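Local coordinates for protein endo-N-acetyl-beta-D-glucosaminidase (Hypocrea jecorina, PDB 4AC1) that hydrolyses the chitobiose core of N-linked glycans as a family 18 glycoside hydrolase, an activity held responsible for deglycosylating the fungus's own cellulases, at residues 4-10 against 33-39; 76-82 against 119-125. All blocks are in the same frame, centred on the assembly; numbering follows the deposited sequence.

Contact 1 of 2, residues 4-10 against 33-39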
loop_
_atom_site.group_PDB
_atom_site.type_symbol
_atom_site.label_atom_id
_atom_site.label_comp_id
_atom_site.label_asym_id
_atom_site.label_seq_id
_atom_site.Cartn_x
_atom_site.Cartn_y
_atom_site.Cartn_z
ATOM N N ARG A 4 6.959 4.951 9.154
ATOM C CA ARG A 4 6.304 3.672 8.875
ATOM C C ARG A 4 7.221 2.801 8.027
ATOM O O ARG A 4 8.008 3.316 7.211
ATOM C CB ARG A 4 4.986 3.893 8.139
ATOM C CG ARG A 4 4.054 4.872 8.846
ATOM C CD ARG A 4 2.797 5.091 8.034
ATOM N NE ARG A 4 1.959 6.188 8.526
ATOM C CZ ARG A 4 2.074 7.460 8.148
ATOM N NH1 ARG A 4 3.028 7.829 7.314
ATOM N NH2 ARG A 4 1.228 8.377 8.607
ATOM N N LEU A 5 7.144 1.488 8.241
ATOM C CA LEU A 5 7.767 0.522 7.352
ATOM C C LEU A 5 6.681 -0.431 6.919
ATOM O O LEU A 5 6.133 -1.181 7.739
ATOM C CB LEU A 5 8.911 -0.243 8.028
ATOM C CG LEU A 5 9.573 -1.336 7.173
ATOM C CD1 LEU A 5 10.136 -0.776 5.849
ATOM C CD2 LEU A 5 10.657 -2.076 7.948
ATOM N N ILE A 6 6.366 -0.389 5.632
ATOM C CA ILE A 6 5.188 -1.033 5.081
ATOM C C ILE A 6 5.627 -2.030 4.030
ATOM O O ILE A 6 6.447 -1.703 3.180
ATOM C CB ILE A 6 4.304 0.025 4.405
ATOM C CG1 ILE A 6 3.824 1.057 5.437
ATOM C CG2 ILE A 6 3.124 -0.614 3.655
ATOM C CD1 ILE A 6 3.810 2.474 4.926
ATOM N N VAL A 7 5.108 -3.246 4.094
ATOM C CA VAL A 7 5.426 -4.287 3.110
ATOM C C VAL A 7 4.135 -4.789 2.470
ATOM O O VAL A 7 3.191 -5.198 3.178
ATOM C CB VAL A 7 6.160 -5.474 3.761
ATOM C CG1 VAL A 7 6.229 -6.680 2.797
ATOM C CG2 VAL A 7 7.548 -5.049 4.221
ATOM N N TYR A 8 4.080 -4.725 1.140
ATOM C CA TYR A 8 3.010 -5.344 0.372
ATOM C C TYR A 8 3.278 -6.832 0.193
ATOM O O TYR A 8 4.404 -7.240 -0.139
ATOM C CB TYR A 8 2.895 -4.699 -1.001
ATOM C CG TYR A 8 2.253 -3.321 -1.041
ATOM C CD1 TYR A 8 3.004 -2.152 -0.895
ATOM C CD2 TYR A 8 0.877 -3.190 -1.244
ATOM C CE1 TYR A 8 2.394 -0.896 -0.935
ATOM C CE2 TYR A 8 0.264 -1.942 -1.299
ATOM C CZ TYR A 8 1.031 -0.802 -1.144
ATOM O OH TYR A 8 0.445 0.445 -1.205
ATOM N N PHE A 9 2.230 -7.629 0.410
ATOM C CA PHE A 9 2.302 -9.088 0.404
ATOM C C PHE A 9 1.259 -9.582 -0.603
ATOM O O PHE A 9 0.087 -9.781 -0.247
ATOM C CB PHE A 9 2.007 -9.586 1.829
ATOM C CG PHE A 9 2.214 -11.070 2.040
ATOM C CD1 PHE A 9 3.482 -11.594 2.275
ATOM C CD2 PHE A 9 1.124 -11.933 2.053
ATOM C CE1 PHE A 9 3.657 -12.971 2.481
ATOM C CE2 PHE A 9 1.285 -13.299 2.260
ATOM C CZ PHE A 9 2.554 -13.819 2.476
ATOM N N GLN A 10 1.666 -9.690 -1.874
ATOM C CA GLN A 10 0.771 -10.121 -2.964
ATOM C C GLN A 10 0.966 -11.590 -3.318
ATOM O O GLN A 10 -0.004 -12.344 -3.445
ATOM C CB GLN A 10 0.922 -9.272 -4.227
ATOM C CG GLN A 10 -0.213 -9.547 -5.206
ATOM C CD GLN A 10 -0.039 -8.878 -6.540
ATOM O OE1 GLN A 10 0.803 -9.276 -7.346
ATOM N NE2 GLN A 10 -0.846 -7.873 -6.796
ATOM N N LEU A 33 8.694 -3.515 11.437
ATOM C CA LEU A 33 7.579 -3.478 10.507
ATOM C C LEU A 33 6.378 -2.833 11.175
ATOM O O LEU A 33 6.015 -3.240 12.272
ATOM C CB LEU A 33 7.200 -4.895 10.087
ATOM C CG LEU A 33 6.114 -4.996 9.018
ATOM C CD1 LEU A 33 6.658 -4.542 7.676
ATOM C CD2 LEU A 33 5.603 -6.411 8.919
ATOM N N THR A 34 5.785 -1.813 10.560
ATOM C CA THR A 34 4.589 -1.204 11.140
ATOM C C THR A 34 3.296 -1.664 10.466
ATOM O O THR A 34 2.265 -1.718 11.117
ATOM C CB THR A 34 4.675 0.322 11.155
ATOM O OG1 THR A 34 4.824 0.795 9.815
ATOM C CG2 THR A 34 5.863 0.788 11.986
ATOM N N HIS A 35 3.354 -1.991 9.171
ATOM C CA HIS A 35 2.160 -2.336 8.405
ATOM C C HIS A 35 2.445 -3.448 7.421
ATOM O O HIS A 35 3.464 -3.397 6.723
ATOM C CB HIS A 35 1.664 -1.108 7.624
ATOM C CG HIS A 35 1.300 0.038 8.502
ATOM N ND1 HIS A 35 2.241 0.907 9.012
ATOM C CD2 HIS A 35 0.110 0.412 9.025
ATOM C CE1 HIS A 35 1.640 1.783 9.798
ATOM N NE2 HIS A 35 0.349 1.497 9.826
ATOM N N LEU A 36 1.527 -4.407 7.319
ATOM C CA LEU A 36 1.593 -5.471 6.331
ATOM C C LEU A 36 0.321 -5.332 5.499
ATOM O O LEU A 36 -0.788 -5.369 6.071
ATOM C CB LEU A 36 1.663 -6.845 7.016
ATOM C CG LEU A 36 1.920 -8.121 6.188
ATOM C CD1 LEU A 36 0.731 -8.541 5.325
ATOM C CD2 LEU A 36 3.214 -8.054 5.355
ATOM N N ILE A 37 0.466 -5.160 4.182
ATOM C CA ILE A 37 -0.677 -4.952 3.294
ATOM C C ILE A 37 -0.914 -6.208 2.445
ATOM O O ILE A 37 -0.140 -6.513 1.528
ATOM C CB ILE A 37 -0.520 -3.677 2.408
ATOM C CG1 ILE A 37 -0.256 -2.443 3.288
ATOM C CG2 ILE A 37 -1.782 -3.472 1.556
ATOM C CD1 ILE A 37 -0.123 -1.128 2.532
ATOM N N VAL A 38 -1.971 -6.943 2.795
ATOM C CA VAL A 38 -2.391 -8.146 2.068
ATOM C C VAL A 38 -3.093 -7.691 0.790
ATOM O O VAL A 38 -3.998 -6.855 0.834
ATOM C CB VAL A 38 -3.331 -9.018 2.926
ATOM C CG1 VAL A 38 -3.867 -10.221 2.130
ATOM C CG2 VAL A 38 -2.588 -9.492 4.176
ATOM N N CYS A 39 -2.681 -8.246 -0.343
ATOM C CA CYS A 39 -3.144 -7.760 -1.639
ATOM C C CYS A 39 -2.997 -8.849 -2.710
ATOM O O CYS A 39 -2.352 -9.859 -2.452
ATOM C CB CYS A 39 -2.361 -6.499 -2.037
ATOM S SG CYS A 39 -0.563 -6.704 -2.207
#
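L5, V7 and F9 exchange backbone hydrogen bonds with H35, I37 and C39, so that strands 4-9 and 35-39 run parallel with their axes 4.7 Å apart at closest. The most linear of these bonds, I37 N to V7 O, measures 2.9 Å with an N-H...O angle of 176°. Ahead of H35 the ladder changes character: L5 O accepts from both T34 N and H35 N, while T34 OG1 receives L5 N at 2.9 Å. T34 suits this place because its hydroxyl, at chi1 60°, lies close to its own backbone and can stand in for a carbonyl; the same oxygen is hydrogen-bonded to H35 ND1 at 2.7 Å, which helps to fix the imidazole's turn. On the barrel's inner face, I37 CD1 lies over one face of the Y8 ring, toward its rim, 4.1 Å from the centroid, and presses on I6 CG2 at 3.5 Å. C39 SG meets the same ring at its edge, in plane, 3.9 Å from Y8 CD2. On the other face, the branched V7 meets L33, with V7 CG2 3.6 Å from L33 CD1, and V7 also touches W271 of helix 270-279. A methyl over one face and a sulfur at the edge, with W255 and M253, thus pack the tyrosine ring, while its hydroxyl hydrogen-bonds to D123.

Contact 2 of 2, residues 76-82 against 119-125; sequences VKVMGMV and LEGMDLD
Neighbouring parallel strands of the beta/alpha barrel of family 18 meet here, 77-82 and 121-125, joined by the right-handed crossover through helix 100-116; D123, D125 and the following E127 form the DxDxE part of the family signature, whose usual leading aspartate is replaced by E120. At the start of the pair, E120 does what a main chain would do: its OE1 takes V78 N at 3.1 Å through the anti lone pair, while E120 N returns a bond of 2.8 Å to V78 O. The other carboxylate oxygen, OE2, reaches K77 NZ through a water. An alanine in place of E120 would probably leave V78 N without this acceptor and K77 without its water-bridged carboxylate. Farther on, G80 gives its N-H to G121 O and its carbonyl to D123 N. Glycine suits this position because a beta carbon would collide with L119 CD1 and M122 CE, the latter brought over the glycine by bends at chi2 and chi3. V82 CG1 packs against M122 SD on the same face. On the inner face M81 lies alongside D123, whose carboxylate is held by Y8 and T153. Bent at chi2 (-94°), the flexible methionine then crosses to D125, a zinc ligand in a structure of this protein, and its CE ends 3.4 Å from D125 OD2.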
loop_
_atom_site.group_PDB
_atom_site.type_symbol
_atom_site.label_atom_id
_atom_site.label_comp_id
_atom_site.label_asym_id
_atom_site.label_seq_id
_atom_site.Cartn_x
_atom_site.Cartn_y
_atom_site.Cartn_z
ATOM N N VAL A 76 2.015 -5.215 14.525
ATOM C CA VAL A 76 1.879 -4.840 13.120
ATOM C C VAL A 76 0.418 -4.558 12.823
ATOM O O VAL A 76 -0.460 -5.274 13.300
ATOM C CB VAL A 76 2.399 -5.969 12.193
ATOM C CG1 VAL A 76 2.247 -5.589 10.715
ATOM C CG2 VAL A 76 3.851 -6.280 12.508
ATOM N N LYS A 77 0.147 -3.512 12.049
ATOM C CA LYS A 77 -1.212 -3.274 11.569
ATOM C C LYS A 77 -1.388 -4.019 10.255
ATOM O O LYS A 77 -0.589 -3.844 9.311
ATOM C CB LYS A 77 -1.457 -1.773 11.374
ATOM C CG LYS A 77 -1.249 -0.904 12.608
ATOM C CD LYS A 77 -2.106 -1.322 13.784
ATOM C CE LYS A 77 -1.798 -0.464 14.998
ATOM N NZ LYS A 77 -3.017 -0.236 15.817
ATOM N N VAL A 78 -2.410 -4.863 10.186
ATOM C CA VAL A 78 -2.653 -5.642 8.982
ATOM C C VAL A 78 -3.769 -4.976 8.186
ATOM O O VAL A 78 -4.888 -4.824 8.673
ATOM C CB VAL A 78 -2.957 -7.133 9.303
ATOM C CG1 VAL A 78 -3.354 -7.891 8.035
ATOM C CG2 VAL A 78 -1.736 -7.786 9.935
ATOM N N MET A 79 -3.443 -4.598 6.953
ATOM C CA MET A 79 -4.357 -3.919 6.047
ATOM C C MET A 79 -4.582 -4.770 4.809
ATOM O O MET A 79 -3.855 -5.746 4.569
ATOM C CB MET A 79 -3.733 -2.610 5.562
ATOM C CG MET A 79 -3.452 -1.609 6.653
ATOM S SD MET A 79 -2.506 -0.177 6.113
ATOM C CE MET A 79 -3.641 0.576 4.921
ATOM N N GLY A 80 -5.576 -4.389 4.016
ATOM C CA GLY A 80 -5.720 -4.910 2.666
ATOM C C GLY A 80 -5.403 -3.814 1.664
ATOM O O GLY A 80 -5.353 -2.624 2.032
ATOM N N MET A 81 -5.183 -4.212 0.409
ATOM C CA MET A 81 -5.201 -3.283 -0.716
ATOM C C MET A 81 -6.139 -3.857 -1.747
ATOM O O MET A 81 -6.141 -5.072 -1.992
ATOM C CB MET A 81 -3.812 -3.071 -1.304
ATOM C CG MET A 81 -3.791 -2.240 -2.575
ATOM S SD MET A 81 -3.834 -3.233 -4.102
ATOM C CE MET A 81 -2.078 -3.580 -4.285
ATOM N N VAL A 82 -6.958 -2.981 -2.310
ATOM C CA VAL A 82 -7.830 -3.311 -3.432
ATOM C C VAL A 82 -7.362 -2.529 -4.666
ATOM O O VAL A 82 -6.958 -1.356 -4.564
ATOM C CB VAL A 82 -9.331 -3.032 -3.089
ATOM C CG1 VAL A 82 -9.553 -1.583 -2.694
ATOM C CG2 VAL A 82 -10.271 -3.441 -4.229
ATOM N N LEU A 119 -9.525 -6.747 8.888
ATOM C CA LEU A 119 -8.507 -5.816 8.417
ATOM C C LEU A 119 -8.572 -4.507 9.170
ATOM O O LEU A 119 -9.651 -4.066 9.574
ATOM C CB LEU A 119 -8.679 -5.558 6.924
ATOM C CG LEU A 119 -8.569 -6.795 6.029
ATOM C CD1 LEU A 119 -8.837 -6.407 4.584
ATOM C CD2 LEU A 119 -7.206 -7.484 6.154
ATOM N N GLU A 120 -7.419 -3.884 9.350
ATOM C CA GLU A 120 -7.322 -2.657 10.128
ATOM C C GLU A 120 -7.216 -1.424 9.248
ATOM O O GLU A 120 -7.122 -0.306 9.739
ATOM C CB GLU A 120 -6.136 -2.750 11.081
ATOM C CG GLU A 120 -6.282 -3.968 11.984
ATOM C CD GLU A 120 -5.253 -4.067 13.068
ATOM O OE1 GLU A 120 -4.069 -4.344 12.767
ATOM O OE2 GLU A 120 -5.635 -3.901 14.243
ATOM N N GLY A 121 -7.241 -1.644 7.943
ATOM C CA GLY A 121 -7.182 -0.558 6.987
ATOM C C GLY A 121 -7.313 -1.086 5.586
ATOM O O GLY A 121 -7.285 -2.291 5.345
ATOM N N MET A 122 -7.501 -0.158 4.662
ATOM C CA MET A 122 -7.602 -0.457 3.247
ATOM C C MET A 122 -6.832 0.577 2.424
ATOM O O MET A 122 -7.043 1.781 2.565
ATOM C CB MET A 122 -9.082 -0.531 2.815
ATOM C CG MET A 122 -9.312 -0.950 1.353
ATOM S SD MET A 122 -8.668 -2.573 0.883
ATOM C CE MET A 122 -9.361 -3.574 2.191
ATOM N N ASP A 123 -5.964 0.062 1.549
ATOM C CA ASP A 123 -5.218 0.849 0.570
ATOM C C ASP A 123 -5.980 0.773 -0.744
ATOM O O ASP A 123 -6.323 -0.312 -1.215
ATOM C CB ASP A 123 -3.802 0.267 0.413
ATOM C CG ASP A 123 -2.890 1.092 -0.482
ATOM O OD1 ASP A 123 -2.806 2.335 -0.353
ATOM O OD2 ASP A 123 -2.198 0.476 -1.318
ATOM N N LEU A 124 -6.283 1.946 -1.295
ATOM C CA LEU A 124 -6.960 2.058 -2.590
ATOM C C LEU A 124 -5.900 2.380 -3.633
ATOM O O LEU A 124 -5.486 3.536 -3.784
ATOM C CB LEU A 124 -8.044 3.143 -2.577
ATOM C CG LEU A 124 -9.193 3.095 -1.562
ATOM C CD1 LEU A 124 -9.834 1.727 -1.456
ATOM C CD2 LEU A 124 -8.753 3.556 -0.204
ATOM N N ASP A 125 -5.430 1.332 -4.313
ATOM C CA ASP A 125 -4.340 1.444 -5.288
ATOM C C ASP A 125 -4.949 1.521 -6.672
ATOM O O ASP A 125 -5.207 0.511 -7.323
ATOM C CB ASP A 125 -3.409 0.242 -5.143
ATOM C CG ASP A 125 -2.158 0.329 -5.996
ATOM O OD1 ASP A 125 -1.970 1.276 -6.789
ATOM O OD2 ASP A 125 -1.350 -0.628 -5.881
HETATM O O HOH W 1 -4.462 -2.191 16.556
#

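In the fold
Contacts 1 and 2 are buried pairings of parallel strands in one barrel sheet, made by two beta-alpha-beta units with another crossover between them. They are neighbours: strand 35-42 pairs with 4-9 on one side and with 77-83 on the other, where V38 N bonds to M79 O and I37 CG2 packs on M81 CB. At its partly exposed end, each begins with a side-chain oxygen accepting a backbone N-H, a threonine hydroxyl in 33-39 and a glutamate in 119-125. Farther along, contact 1 supplies mostly apolar and aromatic surface, whereas contact 2 brings the carboxylates of the family signature. Y8 OH to D123 OD2, 2.6 Å, ties the two together inside the barrel.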